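Local coordinates for protein cysteine protease (PDB 5HU4) that cleaves the C-terminal sorting signal of surface proteins and, through a thioester intermediate, attaches them covalently to the cell wall of Listeria monocytogenes, at residues D1-V12 against L16-N26. Numbering follows the deposited sequence.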
ATOM      1  N   ASP A   1       1.501  20.211   1.727  1.00 50.10           N
ATOM      2  CA  ASP A   1       0.806  18.979   1.365  1.00 42.95           C
ATOM      3  C   ASP A   1       0.999  17.909   2.435  1.00 41.85           C
ATOM      4  O   ASP A   1       1.840  18.051   3.324  1.00 40.53           O
ATOM      5  CB  ASP A   1       1.296  18.465   0.011  1.00 41.06           C
ATOM      6  CG  ASP A   1       0.155  18.023  -0.892  1.00 48.53           C
ATOM      7  OD1 ASP A   1      -0.925  17.680  -0.363  1.00 47.44           O
ATOM      8  OD2 ASP A   1       0.343  18.007  -2.129  1.00 52.78           O
ATOM      9  N   ALA A   2       0.235  16.828   2.322  1.00 37.70           N
ATOM     10  CA  ALA A   2       0.303  15.731   3.279  1.00 32.99           C
ATOM     11  C   ALA A   2       0.934  14.501   2.637  1.00 26.68           C
ATOM     12  O   ALA A   2       0.908  13.409   3.203  1.00 24.32           O
ATOM     13  CB  ALA A   2      -1.084  15.405   3.816  1.00 27.12           C
ATOM     14  N   VAL A   3       1.491  14.692   1.446  1.00 27.39           N
ATOM     15  CA  VAL A   3       2.129  13.613   0.701  1.00 25.25           C
ATOM     16  C   VAL A   3       3.484  13.255   1.306  1.00 26.15           C
ATOM     17  O   VAL A   3       4.293  14.137   1.602  1.00 24.54           O
ATOM     18  CB  VAL A   3       2.317  13.992  -0.781  1.00 23.97           C
ATOM     19  CG1 VAL A   3       3.028  12.881  -1.539  1.00 22.56           C
ATOM     20  CG2 VAL A   3       0.974  14.304  -1.420  1.00 29.21           C
ATOM     21  N   VAL A   4       3.729  11.962   1.487  1.00 20.79           N
ATOM     22  CA  VAL A   4       4.994  11.500   2.044  1.00 21.93           C
ATOM     23  C   VAL A   4       5.789  10.688   1.024  1.00 22.02           C
ATOM     24  O   VAL A   4       6.987  10.461   1.198  1.00 20.03           O
ATOM     25  CB  VAL A   4       4.775  10.647   3.309  1.00 23.02           C
ATOM     26  CG1 VAL A   4       4.185  11.494   4.427  1.00 24.22           C
ATOM     27  CG2 VAL A   4       3.880   9.464   3.001  1.00 19.87           C
ATOM     28  N   GLY A   5       5.120  10.253  -0.040  1.00 19.97           N
ATOM     29  CA  GLY A   5       5.773   9.478  -1.080  1.00 18.45           C
ATOM     30  C   GLY A   5       4.807   8.770  -2.011  1.00 20.10           C
ATOM     31  O   GLY A   5       3.669   9.204  -2.187  1.00 21.27           O
ATOM     32  N   SER A   6       5.266   7.675  -2.608  1.00 19.33           N
ATOM     33  CA  SER A   6       4.459   6.929  -3.566  1.00 20.05           C
ATOM     34  C   SER A   6       4.517   5.424  -3.327  1.00 20.03           C
ATOM     35  O   SER A   6       5.477   4.909  -2.755  1.00 20.74           O
ATOM     36  CB  SER A   6       4.911   7.235  -4.996  1.00 19.09           C
ATOM     37  OG  SER A   6       4.690   8.595  -5.324  1.00 21.70           O
ATOM     38  N   ILE A   7       3.475   4.727  -3.771  1.00 20.02           N
ATOM     39  CA  ILE A   7       3.457   3.271  -3.757  1.00 20.55           C
ATOM     40  C   ILE A   7       3.011   2.762  -5.125  1.00 20.07           C
ATOM     41  O   ILE A   7       2.137   3.350  -5.760  1.00 20.66           O
ATOM     42  CB  ILE A   7       2.529   2.710  -2.653  1.00 20.87           C
ATOM     43  CG1 ILE A   7       2.543   1.179  -2.669  1.00 22.25           C
ATOM     44  CG2 ILE A   7       1.110   3.241  -2.808  1.00 20.06           C
ATOM     45  CD1 ILE A   7       1.547   0.549  -1.739  1.00 21.22           C
ATOM     46  N   ALA A   8       3.626   1.680  -5.588  1.00 20.48           N
ATOM     47  CA  ALA A   8       3.297   1.143  -6.898  1.00 18.70           C
ATOM     48  C   ALA A   8       3.235  -0.379  -6.908  1.00 19.67           C
ATOM     49  O   ALA A   8       4.119  -1.054  -6.378  1.00 19.53           O
ATOM     50  CB  ALA A   8       4.298   1.631  -7.926  1.00 20.04           C
ATOM     51  N   VAL A   9       2.174  -0.908  -7.508  1.00 19.34           N
ATOM     52  CA  VAL A   9       2.051  -2.340  -7.751  1.00 18.32           C
ATOM     53  C   VAL A   9       1.785  -2.563  -9.239  1.00 21.26           C
ATOM     54  O   VAL A   9       0.632  -2.609  -9.667  1.00 18.10           O
ATOM     55  CB  VAL A   9       0.924  -2.978  -6.919  1.00 20.47           C
ATOM     56  CG1 VAL A   9       1.083  -4.485  -6.902  1.00 18.62           C
ATOM     57  CG2 VAL A   9       0.931  -2.432  -5.499  1.00 18.68           C
ATOM     58  N   PRO A  10       2.860  -2.696 -10.029  1.00 21.79           N
ATOM     59  CA  PRO A  10       2.800  -2.747 -11.496  1.00 18.46           C
ATOM     60  C   PRO A  10       2.026  -3.940 -12.062  1.00 23.17           C
ATOM     61  O   PRO A  10       1.552  -3.866 -13.197  1.00 24.32           O
ATOM     62  CB  PRO A  10       4.277  -2.825 -11.901  1.00 22.06           C
ATOM     63  CG  PRO A  10       4.977  -3.373 -10.705  1.00 19.86           C
ATOM     64  CD  PRO A  10       4.242  -2.809  -9.531  1.00 19.01           C
ATOM     65  N   SER A  11       1.896  -5.018 -11.295  1.00 23.52           N
ATOM     66  CA  SER A  11       1.196  -6.204 -11.778  1.00 22.83           C
ATOM     67  C   SER A  11      -0.307  -5.960 -11.894  1.00 22.08           C
ATOM     68  O   SER A  11      -0.996  -6.630 -12.665  1.00 18.41           O
ATOM     69  CB  SER A  11       1.462  -7.400 -10.862  1.00 19.63           C
ATOM     70  OG  SER A  11       0.747  -7.281  -9.645  1.00 27.56           O
ATOM     71  N   VAL A  12      -0.809  -4.998 -11.125  1.00 19.77           N
ATOM     72  CA  VAL A  12      -2.228  -4.661 -11.147  1.00 19.19           C
ATOM     73  C   VAL A  12      -2.445  -3.187 -11.477  1.00 18.86           C
ATOM     74  O   VAL A  12      -3.517  -2.636 -11.226  1.00 18.85           O
ATOM     75  CB  VAL A  12      -2.905  -4.985  -9.803  1.00 19.65           C
ATOM     76  CG1 VAL A  12      -2.986  -6.489  -9.598  1.00 20.09           C
ATOM     77  CG2 VAL A  12      -2.155  -4.323  -8.659  1.00 19.49           C
ATOM     78  N   LEU A  16       0.127   5.169  -6.967  1.00 20.70           N
ATOM     79  CA  LEU A  16      -0.554   6.181  -6.167  1.00 21.88           C
ATOM     80  C   LEU A  16       0.391   6.999  -5.297  1.00 21.51           C
ATOM     81  O   LEU A  16       1.537   6.613  -5.065  1.00 21.69           O
ATOM     82  CB  LEU A  16      -1.608   5.517  -5.279  1.00 20.13           C
ATOM     83  CG  LEU A  16      -2.640   4.632  -5.981  1.00 19.23           C
ATOM     84  CD1 LEU A  16      -3.453   3.862  -4.956  1.00 18.73           C
ATOM     85  CD2 LEU A  16      -3.546   5.463  -6.875  1.00 18.52           C
ATOM     86  N   LEU A  17      -0.107   8.134  -4.818  1.00 19.98           N
ATOM     87  CA  LEU A  17       0.606   8.938  -3.836  1.00 19.89           C
ATOM     88  C   LEU A  17       0.278   8.432  -2.437  1.00 18.29           C
ATOM     89  O   LEU A  17      -0.827   7.954  -2.189  1.00 19.82           O
ATOM     90  CB  LEU A  17       0.234  10.416  -3.968  1.00 19.75           C
ATOM     91  CG  LEU A  17       0.633  11.127  -5.261  1.00 18.93           C
ATOM     92  CD1 LEU A  17       0.080  12.544  -5.278  1.00 20.58           C
ATOM     93  CD2 LEU A  17       2.144  11.139  -5.425  1.00 16.83           C
ATOM     94  N   VAL A  18       1.240   8.532  -1.526  1.00 19.33           N
ATOM     95  CA  VAL A  18       1.014   8.114  -0.148  1.00 19.89           C
ATOM     96  C   VAL A  18       0.788   9.327   0.747  1.00 20.12           C
ATOM     97  O   VAL A  18       1.589  10.261   0.761  1.00 21.13           O
ATOM     98  CB  VAL A  18       2.190   7.286   0.399  1.00 19.20           C
ATOM     99  CG1 VAL A  18       1.865   6.769   1.791  1.00 19.04           C
ATOM    100  CG2 VAL A  18       2.500   6.129  -0.536  1.00 17.94           C
ATOM    101  N   PHE A  19      -0.315   9.308   1.489  1.00 21.10           N
ATOM    102  CA  PHE A  19      -0.659  10.406   2.382  1.00 21.80           C
ATOM    103  C   PHE A  19      -0.483   9.995   3.835  1.00 20.85           C
ATOM    104  O   PHE A  19      -0.574   8.815   4.174  1.00 20.57           O
ATOM    105  CB  PHE A  19      -2.096  10.870   2.135  1.00 24.05           C
ATOM    106  CG  PHE A  19      -2.304  11.507   0.790  1.00 25.60           C
ATOM    107  CD1 PHE A  19      -2.523  10.727  -0.334  1.00 21.68           C
ATOM    108  CD2 PHE A  19      -2.285  12.886   0.652  1.00 26.06           C
ATOM    109  CE1 PHE A  19      -2.711  11.308  -1.572  1.00 22.69           C
ATOM    110  CE2 PHE A  19      -2.476  13.474  -0.585  1.00 25.17           C
ATOM    111  CZ  PHE A  19      -2.689  12.684  -1.699  1.00 22.89           C
ATOM    112  N   LYS A  20      -0.229  10.975   4.694  1.00 24.97           N
ATOM    113  CA  LYS A  20      -0.054  10.714   6.114  1.00 25.71           C
ATOM    114  C   LYS A  20      -1.394  10.792   6.839  1.00 24.98           C
ATOM    115  O   LYS A  20      -1.999  11.859   6.930  1.00 25.92           O
ATOM    116  CB  LYS A  20       0.944  11.704   6.721  1.00 28.02           C
ATOM    117  CG  LYS A  20       1.762  11.142   7.872  1.00 27.50           C
ATOM    118  CD  LYS A  20       2.774  12.161   8.370  1.00 32.89           C
ATOM    119  CE  LYS A  20       3.946  11.487   9.065  1.00 29.26           C
ATOM    120  NZ  LYS A  20       5.052  12.447   9.343  1.00 31.86           N
ATOM    121  N   GLY A  21      -1.857   9.652   7.341  1.00 23.04           N
ATOM    122  CA  GLY A  21      -3.099   9.598   8.090  1.00 20.63           C
ATOM    123  C   GLY A  21      -4.295   9.161   7.264  1.00 23.99           C
ATOM    124  O   GLY A  21      -4.497   9.631   6.144  1.00 22.79           O
ATOM    125  N   THR A  22      -5.089   8.255   7.826  1.00 23.65           N
ATOM    126  CA  THR A  22      -6.308   7.792   7.177  1.00 25.75           C
ATOM    127  C   THR A  22      -7.512   8.578   7.690  1.00 29.56           C
ATOM    128  O   THR A  22      -8.071   8.264   8.741  1.00 31.64           O
ATOM    129  CB  THR A  22      -6.541   6.288   7.412  1.00 23.02           C
ATOM    130  OG1 THR A  22      -5.431   5.546   6.894  1.00 21.31           O
ATOM    131  CG2 THR A  22      -7.817   5.827   6.722  1.00 22.72           C
ATOM    132  N   ASN A  23      -7.897   9.609   6.946  1.00 26.20           N
ATOM    133  CA  ASN A  23      -9.033  10.440   7.324  1.00 27.31           C
ATOM    134  C   ASN A  23     -10.020  10.602   6.174  1.00 28.75           C
ATOM    135  O   ASN A  23      -9.722  10.234   5.037  1.00 30.89           O
ATOM    136  CB  ASN A  23      -8.552  11.808   7.812  1.00 26.70           C
ATOM    137  CG  ASN A  23      -7.616  12.486   6.828  1.00 27.36           C
ATOM    138  OD1 ASN A  23      -8.018  12.861   5.727  1.00 30.51           O
ATOM    139  ND2 ASN A  23      -6.359  12.649   7.225  1.00 23.93           N
ATOM    140  N   THR A  24     -11.192  11.152   6.476  1.00 29.86           N
ATOM    141  CA  THR A  24     -12.260  11.294   5.489  1.00 29.80           C
ATOM    142  C   THR A  24     -11.859  12.194   4.322  1.00 29.46           C
ATOM    143  O   THR A  24     -12.418  12.090   3.230  1.00 32.07           O
ATOM    144  CB  THR A  24     -13.545  11.860   6.128  1.00 28.70           C
ATOM    145  OG1 THR A  24     -13.326  13.217   6.534  1.00 29.88           O
ATOM    146  CG2 THR A  24     -13.958  11.025   7.332  1.00 27.29           C
ATOM    147  N   ALA A  25     -10.892  13.073   4.555  1.00 30.10           N
ATOM    148  CA  ALA A  25     -10.416  13.974   3.514  1.00 30.83           C
ATOM    149  C   ALA A  25      -9.514  13.247   2.515  1.00 31.91           C
ATOM    150  O   ALA A  25      -9.581  13.498   1.313  1.00 32.32           O
ATOM    151  CB  ALA A  25      -9.679  15.155   4.131  1.00 29.44           C
ATOM    152  N   ASN A  26      -8.681  12.342   3.021  1.00 31.96           N
ATOM    153  CA  ASN A  26      -7.717  11.624   2.189  1.00 28.32           C
ATOM    154  C   ASN A  26      -8.276  10.348   1.567  1.00 26.20           C
ATOM    155  O   ASN A  26      -7.545   9.604   0.910  1.00 25.76           O
ATOM    156  CB  ASN A  26      -6.474  11.271   3.007  1.00 26.32           C
ATOM    157  CG  ASN A  26      -5.631  12.482   3.342  1.00 32.65           C
ATOM    158  OD1 ASN A  26      -5.642  13.479   2.621  1.00 38.30           O
ATOM    159  ND2 ASN A  26      -4.887  12.400   4.440  1.00 29.06           N
TER
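V18 lies between V4 and I7 of strand 3-9, bonded through its backbone and touching with both methyls. Its O accepts V4 N at 2.8 Å along a nearly straight bond, while its N donates to G5 O from above the carbonyl plane. CG1 of V18, anti to the backbone N (chi1 -175°), meets V4 CG2 at 3.6 Å; CG2 falls beside that N and lies over the S6–I7 peptide, 3.5 Å from S6 C, touching I7 CG2 at 3.9 Å, the two side chains crossing at about a right angle. V18, I7 and L16 lie on one face of the sheet; V3, F19, S6 and L17 on the other, where V3 CG2 comes obliquely to the ring, 3.6 Å from F19 CE2, and S6 OG lies 3.6 Å from L17 CD2. A beta bulge between V3 and G5 shifts the register by one. Beyond it, I7 and L16 exchange two backbone bonds; K20 N donates to A2 O. Y45 and L47 of strand 44-48 cover V18. Main-chain bonds thus fix the register of the sortase barrel's first two strands on both sides of the bulge, while buried I7 and V18 pack against L47 inside; L16's side chain is about 9 Å from that of active-site H50.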